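Possible TctC subunit of the Tripartite Tricarboxylate Transport(TTT) Family (Rhodopseudomonas palustris, PDB 6HKE) binds both enantiomers of malate and probably serves as the periplasmic receptor of a tripartite transporter for C4-dicarboxylate uptake. Local coordinates at residues L61-V66 / T75-H80; G82-A87 / K100-V105; G240-R245 / V288-L293. The protein carries 2 engineered substitutions. All blocks are in the same frame, centred on the assembly; numbering follows the deposited sequence.

How the interactions relate
Reading from the N terminus, interaction 1 closes over the eight residues between segments 61-66 and 75-80, joining helix 61-67 to strand 75-80. Two residues past that strand, helix 82-90 opens interaction 2, which closes over the twelve residues between segments 82-87 and 100-105. Interaction 3 is the long one, spanning 42 residues from strand 236-244 to helix 287-305. The three loops follow one another in series, so none nests in or crosses another. They are joined through the sheet, where strand 236-244 pairs antiparallel with both 75-80 and 102-118. Further links are the F102 ring against the A63 carbonyl and the I77 side chain, and H84 stacked on F242.

Interaction 1 (L61-V66 / T75-H80); sequences LAATRV and TLIVGH. With MLT (D-malate), chain D; LMR ((2S)-2-hydroxybutanedioic acid), chain E.
V66 and I77 carry the apolar part of this contact, which lays helix 61-67 on strand 75-80. It belongs to a beta-alpha-beta crossover in which strand 49-53 leads through the helix into strand 75-80, with strand 18-22 lying between the two in the sheet. The helix runs roughly antiparallel to the strand, 149° between directions, with 8.3 Å between the segment axes.

The packing is aliphatic. V66 holds CG1 opposite its backbone N (chi1 172°), and the two methyls divide the strand between them: CG1 sits 3.8 Å from I77 CG2, while CG2 meets T75 CG2 at 3.9 Å, the side chains crossing obliquely in both pairs. I77 extends its other branch along the helix. With CG1 also swung opposite the backbone N, CD1 reaches the preceding turn and presses on A62 CB at 3.5 Å, a tight fit for two carbons. CG1 of I77 rests against A63. V21 of strand 18-22 also touches A62 and V66.

The polar part lies at the far end of the strand, away from the helix. H80 turns its ring into the malate pocket, and NE2 donates to O1A of (2S)-malate at 2.8 Å, with an N-H...O angle of 134°. D-malate overlaps the same site, and the NE2 bonds to its O1 and O3 are weak. T30, V150, S151 and T174 grip the ligand as well. On the ring's other nitrogen, ND1 accepts the backbone N-H of G82 and so caps the helix that follows.

That acceptor role implies a lone pair on ND1, consistent with a proton on NE2 offered to the malate carboxylate as a hydrogen bond, while a mainly aliphatic interface, crossed by no hydrogen bond, joins helix to the strand carrying H80.

Interaction 2 (G82-A87 / K100-V105); sequences GTHGAA and KDFTPV
H84 turns the edge of its imidazole onto the face of the F102 phenyl ring, a T-shaped aromatic pair between the first turn of helix 82-90 and the beginning of strand 102-118 in this type II periplasmic binding protein. The two planes stand at 62°, and the centroids are 4.6 Å apart. The leading atom is NE2, which hangs over the middle of the phenyl ring, about 3.4 Å above its plane. CD2 comes in beside it, nearest the CD2 and CE2 side of F102.

Both residues send their side chains toward each other with CG opposite the carbonyl carbon (chi1 -76° in H84, -60° in F102), and the side chains meet at about a right angle. The imidazole has further reasons to keep this tilt. At the ND1 edge, T83 OG1 lies in the ring plane and shares a hydrogen bond of 2.7 Å with H84 ND1; the same hydroxyl takes the backbone N-H of H80. One face of the imidazole is stacked on F242. A bond at one edge and a ring on one face probably limit rotation of H84 about chi2. F102 in turn meets Y96 edge to face, so the pair belongs to a larger aromatic cluster.

The helix begins with a wide pi-type turn, closed by A87 N donating to G82 O at 3.0 Å. H84 is carried within that turn. Its side chain is about 6 Å from that of H80, a malate-binding residue, and about 10 Å from the bound malate, which puts H84 one shell behind H80.

Closest of all across the contact, H84 NE2 stands 3.5 Å from F102 CD2 and the same distance from F102 CE2.

Interaction 3 (G240-R245 / V288-L293); sequences GLFAPR and VVLAQL
L290 lays its CD2 methyl over one face of the F242 ring, a CH-pi contact in which the carbon is 4.0 Å from the ring centroid and only 16° off the normal. The second methyl works at the ring's end: CD1 is 3.8 Å from F242 CZ. Both methyls lie on the same side of the ring, toward its CE2-CZ end. L290 reaches it because CG is swung opposite the backbone N (chi1 173°), carrying the fork off helix 287-305 and across to the strand.

Beyond the ring, the same side chain settles on bare backbone. CD2 is 3.4 Å from L241 O and 4.0 Å from G240 CA. There is no side chain at G240 to hold the leucine off, and a beta carbon built there would sit 2.8 Å from L290 CD1, a clash. This close seating is thus bound to the glycine. No hydrogen bond crosses the contact, and one helix residue does nearly all the work on its side.

The leucine takes the face of F242 opposite H84. With an alanine in place of L290, both methyls would be lost, which would probably uncover that face of F242 and open a gap beside G240.

The helix segment lies almost square across the strand, with 99° between directions and 9.6 Å between axes. Strand 236-244 runs inside the sheet, hydrogen-bonded to strand 75-80 through G240 and F242 and to strand 102-118 through L241 and A243. Helix 287-305 spans this surface: L290 also touches P104 and W238, A291 touches P104, and L293 reaches both L107 and W238, so the C-terminal helix packs over strands 236-244 and 102-118 together.

Interaction 1 (L61-V66 / T75-H80)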
loop_
_atom_site.group_PDB
_atom_site.type_symbol
_atom_site.label_atom_id
_atom_site.label_comp_id
_atom_site.label_asym_id
_atom_site.label_seq_id
_atom_site.Cartn_x
_atom_site.Cartn_y
_atom_site.Cartn_z
ATOM N N LEU A 61 -3.423 8.733 -10.960
ATOM C CA LEU A 61 -3.479 8.774 -12.442
ATOM C C LEU A 61 -3.730 7.374 -13.004
ATOM O O LEU A 61 -4.563 7.271 -13.896
ATOM C CB LEU A 61 -2.187 9.345 -13.031
ATOM C CG LEU A 61 -2.107 9.278 -14.560
ATOM C CD1 LEU A 61 -3.112 10.226 -15.194
ATOM C CD2 LEU A 61 -0.710 9.600 -15.051
ATOM N N ALA A 62 -3.023 6.342 -12.535
ATOM C CA ALA A 62 -3.179 4.963 -13.043
ATOM C C ALA A 62 -4.651 4.562 -12.944
ATOM O O ALA A 62 -5.196 4.094 -13.957
ATOM C CB ALA A 62 -2.325 3.990 -12.290
ATOM N N ALA A 63 -5.238 4.727 -11.754
ATOM C CA ALA A 63 -6.624 4.331 -11.433
ATOM C C ALA A 63 -7.585 5.163 -12.287
ATOM O O ALA A 63 -8.617 4.625 -12.729
ATOM C CB ALA A 63 -6.891 4.484 -9.954
ATOM N N THR A 64 -7.268 6.431 -12.524
ATOM C CA THR A 64 -8.095 7.309 -13.389
ATOM C C THR A 64 -8.091 6.755 -14.822
ATOM O O THR A 64 -9.188 6.638 -15.401
ATOM C CB THR A 64 -7.624 8.764 -13.316
ATOM O OG1 THR A 64 -7.653 9.122 -11.936
ATOM C CG2 THR A 64 -8.490 9.693 -14.135
ATOM N N ARG A 65 -6.928 6.420 -15.383
ATOM C CA ARG A 65 -6.838 5.883 -16.771
ATOM C C ARG A 65 -7.554 4.529 -16.823
ATOM O O ARG A 65 -8.279 4.294 -17.792
ATOM C CB ARG A 65 -5.393 5.796 -17.281
ATOM C CG ARG A 65 -4.863 7.130 -17.798
ATOM C CD ARG A 65 -3.699 7.009 -18.781
ATOM N NE ARG A 65 -3.045 8.301 -18.986
ATOM C CZ ARG A 65 -1.737 8.495 -19.167
ATOM N NH1 ARG A 65 -1.268 9.725 -19.323
ATOM N NH2 ARG A 65 -0.892 7.475 -19.164
ATOM N N VAL A 66 -7.416 3.683 -15.803
ATOM C CA VAL A 66 -8.052 2.332 -15.844
ATOM C C VAL A 66 -9.565 2.448 -15.582
ATOM O O VAL A 66 -10.314 1.645 -16.132
ATOM C CB VAL A 66 -7.336 1.331 -14.925
ATOM C CG1 VAL A 66 -8.106 0.021 -14.816
ATOM C CG2 VAL A 66 -5.931 1.064 -15.443
ATOM N N THR A 75 -7.304 -4.919 -19.097
ATOM C CA THR A 75 -6.675 -3.748 -18.419
ATOM C C THR A 75 -7.165 -3.676 -16.975
ATOM O O THR A 75 -8.336 -3.366 -16.760
ATOM C CB THR A 75 -6.926 -2.434 -19.166
ATOM O OG1 THR A 75 -6.503 -2.596 -20.517
ATOM C CG2 THR A 75 -6.155 -1.280 -18.575
ATOM N N LEU A 76 -6.275 -3.966 -16.032
ATOM C CA LEU A 76 -6.587 -4.049 -14.590
ATOM C C LEU A 76 -5.726 -3.040 -13.834
ATOM O O LEU A 76 -4.720 -2.585 -14.386
ATOM C CB LEU A 76 -6.328 -5.488 -14.134
ATOM C CG LEU A 76 -7.110 -6.558 -14.894
ATOM C CD1 LEU A 76 -6.719 -7.956 -14.419
ATOM C CD2 LEU A 76 -8.611 -6.339 -14.724
ATOM N N ILE A 77 -6.150 -2.678 -12.626
ATOM C CA ILE A 77 -5.399 -1.748 -11.738
ATOM C C ILE A 77 -5.186 -2.461 -10.406
ATOM O O ILE A 77 -6.128 -3.086 -9.887
ATOM C CB ILE A 77 -6.120 -0.380 -11.593
ATOM C CG1 ILE A 77 -5.367 0.592 -10.678
ATOM C CG2 ILE A 77 -7.568 -0.509 -11.132
ATOM C CD1 ILE A 77 -4.157 1.190 -11.295
ATOM N N VAL A 78 -3.956 -2.402 -9.903
ATOM C CA VAL A 78 -3.655 -2.663 -8.474
ATOM C C VAL A 78 -3.969 -1.388 -7.704
ATOM O O VAL A 78 -3.383 -0.332 -8.018
ATOM C CB VAL A 78 -2.208 -3.103 -8.259
ATOM C CG1 VAL A 78 -1.957 -3.392 -6.791
ATOM C CG2 VAL A 78 -1.873 -4.315 -9.108
ATOM N N GLY A 79 -4.890 -1.489 -6.755
ATOM C CA GLY A 79 -5.204 -0.411 -5.816
ATOM C C GLY A 79 -4.889 -0.842 -4.399
ATOM O O GLY A 79 -4.677 -2.040 -4.155
ATOM N N HIS A 80 -4.871 0.097 -3.475
ATOM C CA HIS A 80 -4.596 -0.219 -2.060
ATOM C C HIS A 80 -5.333 0.784 -1.174
ATOM O O HIS A 80 -6.106 1.607 -1.718
ATOM C CB HIS A 80 -3.086 -0.321 -1.847
ATOM C CG HIS A 80 -2.312 0.923 -2.105
ATOM N ND1 HIS A 80 -2.870 2.171 -2.020
ATOM C CD2 HIS A 80 -0.995 1.096 -2.339
ATOM C CE1 HIS A 80 -1.934 3.083 -2.226
ATOM N NE2 HIS A 80 -0.758 2.440 -2.432
HETATM C C1 MLT D . 2.167 3.870 -1.305
HETATM O O1 MLT D . 0.920 3.912 -1.218
HETATM O O2 MLT D . 2.881 4.491 -0.486
HETATM C C2 MLT D . 2.786 3.090 -2.442
HETATM O O3 MLT D . 2.315 1.740 -2.631
HETATM C C3 MLT D . 4.262 2.901 -2.253
HETATM C C4 MLT D . 4.680 2.162 -3.497
HETATM O O4 MLT D . 4.085 1.100 -3.825
HETATM O O5 MLT D . 5.594 2.693 -4.161
HETATM C C1 LMR E . 2.353 3.939 -1.048
HETATM O O1A LMR E . 1.268 4.125 -1.623
HETATM O O1B LMR E . 2.710 4.526 0.007
HETATM C C2 LMR E . 3.308 2.904 -1.663
HETATM O O2 LMR E . 2.709 1.644 -1.947
HETATM C C3 LMR E . 3.950 3.393 -2.964
HETATM C C4 LMR E . 4.623 2.191 -3.604
HETATM O O4A LMR E . 5.865 2.204 -3.696
HETATM O O4B LMR E . 3.908 1.226 -3.969
#

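Interaction 2 (G82-A87 / K100-V105)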
loop_
_atom_site.group_PDB
_atom_site.type_symbol
_atom_site.label_atom_id
_atom_site.label_comp_id
_atom_site.label_asym_id
_atom_site.label_seq_id
_atom_site.Cartn_x
_atom_site.Cartn_y
_atom_site.Cartn_z
ATOM N N GLY A 82 -4.654 3.461 0.054
ATOM C CA GLY A 82 -4.544 4.857 -0.416
ATOM C C GLY A 82 -5.411 5.128 -1.642
ATOM O O GLY A 82 -6.347 5.929 -1.563
ATOM N N THR A 83 -5.125 4.485 -2.768
ATOM C CA THR A 83 -5.692 4.879 -4.080
ATOM C C THR A 83 -7.193 4.616 -4.075
ATOM O O THR A 83 -7.906 5.339 -4.789
ATOM C CB THR A 83 -5.008 4.118 -5.209
ATOM O OG1 THR A 83 -5.242 2.730 -4.968
ATOM C CG2 THR A 83 -3.530 4.417 -5.266
ATOM N N HIS A 84 -7.639 3.616 -3.300
ATOM C CA HIS A 84 -9.028 3.107 -3.322
ATOM C C HIS A 84 -9.651 3.188 -1.933
ATOM O O HIS A 84 -10.569 2.386 -1.664
ATOM C CB HIS A 84 -9.052 1.689 -3.887
ATOM C CG HIS A 84 -8.885 1.675 -5.363
ATOM N ND1 HIS A 84 -7.688 1.969 -5.961
ATOM C CD2 HIS A 84 -9.777 1.453 -6.353
ATOM C CE1 HIS A 84 -7.847 1.918 -7.272
ATOM N NE2 HIS A 84 -9.131 1.598 -7.543
ATOM N N GLY A 85 -9.201 4.135 -1.104
ATOM C CA GLY A 85 -9.659 4.262 0.293
ATOM C C GLY A 85 -9.499 5.678 0.796
ATOM O O GLY A 85 -10.408 6.494 0.563
ATOM N N ALA A 86 -8.368 5.948 1.448
ATOM C CA ALA A 86 -7.998 7.245 2.056
ATOM C C ALA A 86 -8.099 8.373 1.022
ATOM O O ALA A 86 -8.409 9.480 1.445
ATOM C CB ALA A 86 -6.622 7.170 2.668
ATOM N N ALA A 87 -7.861 8.114 -0.266
ATOM C CA ALA A 87 -7.797 9.164 -1.316
ATOM C C ALA A 87 -9.109 9.970 -1.356
ATOM O O ALA A 87 -9.065 11.192 -1.631
ATOM C CB ALA A 87 -7.490 8.547 -2.654
ATOM N N LYS A 100 -17.299 2.709 -6.899
ATOM C CA LYS A 100 -18.307 2.677 -7.984
ATOM C C LYS A 100 -17.683 2.766 -9.378
ATOM O O LYS A 100 -18.386 2.442 -10.347
ATOM C CB LYS A 100 -19.308 3.805 -7.754
ATOM C CG LYS A 100 -20.241 3.569 -6.573
ATOM C CD LYS A 100 -21.120 4.765 -6.265
ATOM C CE LYS A 100 -22.288 4.415 -5.373
ATOM N NZ LYS A 100 -21.853 4.231 -3.970
ATOM N N ASP A 101 -16.416 3.154 -9.514
ATOM C CA ASP A 101 -15.782 3.289 -10.856
ATOM C C ASP A 101 -14.909 2.059 -11.147
ATOM O O ASP A 101 -14.168 2.091 -12.147
ATOM C CB ASP A 101 -15.082 4.643 -10.960
ATOM C CG ASP A 101 -16.073 5.780 -11.110
ATOM O OD1 ASP A 101 -17.043 5.600 -11.873
ATOM O OD2 ASP A 101 -15.886 6.824 -10.462
ATOM N N PHE A 102 -15.033 1.002 -10.335
ATOM C CA PHE A 102 -14.219 -0.237 -10.417
ATOM C C PHE A 102 -15.062 -1.453 -10.063
ATOM O O PHE A 102 -15.969 -1.373 -9.201
ATOM C CB PHE A 102 -12.993 -0.183 -9.504
ATOM C CG PHE A 102 -12.084 0.959 -9.858
ATOM C CD1 PHE A 102 -11.202 0.859 -10.917
ATOM C CD2 PHE A 102 -12.204 2.176 -9.212
ATOM C CE1 PHE A 102 -10.407 1.938 -11.284
ATOM C CE2 PHE A 102 -11.405 3.248 -9.576
ATOM C CZ PHE A 102 -10.493 3.123 -10.599
ATOM N N THR A 103 -14.751 -2.547 -10.749
ATOM C CA THR A 103 -15.189 -3.904 -10.381
ATOM C C THR A 103 -14.032 -4.532 -9.620
ATOM O O THR A 103 -12.997 -4.849 -10.218
ATOM C CB THR A 103 -15.665 -4.687 -11.607
ATOM O OG1 THR A 103 -16.754 -3.920 -12.113
ATOM C CG2 THR A 103 -16.106 -6.093 -11.270
ATOM N N PRO A 104 -14.182 -4.682 -8.285
ATOM C CA PRO A 104 -13.207 -5.389 -7.466
ATOM C C PRO A 104 -13.038 -6.812 -8.006
ATOM O O PRO A 104 -14.017 -7.433 -8.301
ATOM C CB PRO A 104 -13.841 -5.413 -6.066
ATOM C CG PRO A 104 -15.307 -5.203 -6.346
ATOM C CD PRO A 104 -15.339 -4.244 -7.504
ATOM N N VAL A 105 -11.808 -7.292 -8.114
ATOM C CA VAL A 105 -11.511 -8.674 -8.577
ATOM C C VAL A 105 -11.134 -9.512 -7.358
ATOM O O VAL A 105 -11.805 -10.550 -7.132
ATOM C CB VAL A 105 -10.419 -8.661 -9.662
ATOM C CG1 VAL A 105 -9.937 -10.050 -10.038
ATOM C CG2 VAL A 105 -10.919 -7.929 -10.882
#

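Interaction 3 (G240-R245 / V288-L293)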
loop_
_atom_site.group_PDB
_atom_site.type_symbol
_atom_site.label_atom_id
_atom_site.label_comp_id
_atom_site.label_asym_id
_atom_site.label_seq_id
_atom_site.Cartn_x
_atom_site.Cartn_y
_atom_site.Cartn_z
ATOM N N GLY A 240 -5.252 -4.525 -3.584
ATOM C CA GLY A 240 -6.320 -5.179 -4.348
ATOM C C GLY A 240 -6.105 -5.108 -5.846
ATOM O O GLY A 240 -5.459 -4.136 -6.337
ATOM N N LEU A 241 -6.684 -6.091 -6.542
ATOM C CA LEU A 241 -6.820 -6.125 -8.020
ATOM C C LEU A 241 -8.253 -5.707 -8.364
ATOM O O LEU A 241 -9.181 -6.317 -7.823
ATOM C CB LEU A 241 -6.485 -7.534 -8.514
ATOM C CG LEU A 241 -6.413 -7.699 -10.028
ATOM C CD1 LEU A 241 -5.325 -6.816 -10.638
ATOM C CD2 LEU A 241 -6.181 -9.160 -10.373
ATOM N N PHE A 242 -8.402 -4.662 -9.181
ATOM C CA PHE A 242 -9.690 -4.121 -9.691
ATOM C C PHE A 242 -9.684 -4.065 -11.225
ATOM O O PHE A 242 -8.600 -3.983 -11.830
ATOM C CB PHE A 242 -9.912 -2.692 -9.194
ATOM C CG PHE A 242 -9.808 -2.493 -7.704
ATOM C CD1 PHE A 242 -8.579 -2.541 -7.064
ATOM C CD2 PHE A 242 -10.934 -2.218 -6.950
ATOM C CE1 PHE A 242 -8.485 -2.331 -5.696
ATOM C CE2 PHE A 242 -10.831 -1.988 -5.588
ATOM C CZ PHE A 242 -9.611 -2.050 -4.964
ATOM N N ALA A 243 -10.887 -4.079 -11.807
ATOM C CA ALA A 243 -11.163 -3.986 -13.254
ATOM C C ALA A 243 -12.003 -2.740 -13.486
ATOM O O ALA A 243 -12.575 -2.193 -12.537
ATOM C CB ALA A 243 -11.872 -5.225 -13.744
ATOM N N PRO A 244 -12.091 -2.243 -14.741
ATOM C CA PRO A 244 -12.972 -1.121 -15.051
ATOM C C PRO A 244 -14.393 -1.538 -14.679
ATOM O O PRO A 244 -14.669 -2.730 -14.695
ATOM C CB PRO A 244 -12.746 -0.875 -16.550
ATOM C CG PRO A 244 -11.365 -1.440 -16.800
ATOM C CD PRO A 244 -11.303 -2.666 -15.913
ATOM N N ARG A 245 -15.229 -0.572 -14.295
ATOM C CA ARG A 245 -16.623 -0.861 -13.890
ATOM C C ARG A 245 -17.314 -1.479 -15.106
ATOM O O ARG A 245 -16.989 -1.081 -16.219
ATOM C CB ARG A 245 -17.312 0.399 -13.370
ATOM C CG ARG A 245 -18.588 0.119 -12.593
ATOM C CD ARG A 245 -18.392 -0.826 -11.423
ATOM N NE ARG A 245 -19.582 -0.881 -10.583
ATOM C CZ ARG A 245 -19.608 -1.285 -9.316
ATOM N NH1 ARG A 245 -18.502 -1.700 -8.715
ATOM N NH2 ARG A 245 -20.751 -1.274 -8.644
ATOM N N VAL A 288 -16.158 -9.594 -3.269
ATOM C CA VAL A 288 -16.942 -8.685 -2.379
ATOM C C VAL A 288 -16.131 -8.373 -1.111
ATOM O O VAL A 288 -16.266 -7.246 -0.585
ATOM C CB VAL A 288 -18.336 -9.263 -2.059
ATOM C CG1 VAL A 288 -18.276 -10.431 -1.086
ATOM C CG2 VAL A 288 -19.295 -8.190 -1.556
ATOM N N VAL A 289 -15.269 -9.290 -0.654
ATOM C CA VAL A 289 -14.401 -9.011 0.521
ATOM C C VAL A 289 -13.660 -7.699 0.253
ATOM O O VAL A 289 -13.579 -6.852 1.177
ATOM C CB VAL A 289 -13.417 -10.160 0.797
ATOM C CG1 VAL A 289 -12.320 -9.724 1.763
ATOM C CG2 VAL A 289 -14.156 -11.398 1.298
ATOM N N LEU A 290 -13.151 -7.535 -0.970
ATOM C CA LEU A 290 -12.374 -6.338 -1.373
ATOM C C LEU A 290 -13.296 -5.121 -1.503
ATOM O O LEU A 290 -12.865 -4.003 -1.123
ATOM C CB LEU A 290 -11.638 -6.632 -2.680
ATOM C CG LEU A 290 -10.939 -5.429 -3.301
ATOM C CD1 LEU A 290 -9.947 -4.827 -2.333
ATOM C CD2 LEU A 290 -10.275 -5.821 -4.607
ATOM N N ALA A 291 -14.499 -5.302 -2.038
ATOM C CA ALA A 291 -15.538 -4.237 -2.126
ATOM C C ALA A 291 -15.877 -3.740 -0.709
ATOM O O ALA A 291 -16.047 -2.495 -0.534
ATOM C CB ALA A 291 -16.765 -4.753 -2.831
ATOM N N GLN A 292 -15.940 -4.664 0.259
ATOM C CA GLN A 292 -16.267 -4.365 1.683
ATOM C C GLN A 292 -15.094 -3.612 2.338
ATOM O O GLN A 292 -15.374 -2.685 3.111
ATOM C CB GLN A 292 -16.614 -5.641 2.449
ATOM C CG GLN A 292 -17.104 -5.373 3.866
ATOM C CD GLN A 292 -18.353 -4.528 3.901
ATOM O OE1 GLN A 292 -19.224 -4.628 3.043
ATOM N NE2 GLN A 292 -18.463 -3.709 4.933
ATOM N N LEU A 293 -13.844 -3.962 2.001
ATOM C CA LEU A 293 -12.620 -3.267 2.478
ATOM C C LEU A 293 -12.601 -1.851 1.908
ATOM O O LEU A 293 -12.254 -0.942 2.661
ATOM C CB LEU A 293 -11.349 -4.012 2.044
ATOM C CG LEU A 293 -10.892 -5.161 2.937
ATOM C CD1 LEU A 293 -9.659 -5.832 2.348
ATOM C CD2 LEU A 293 -10.606 -4.698 4.360
#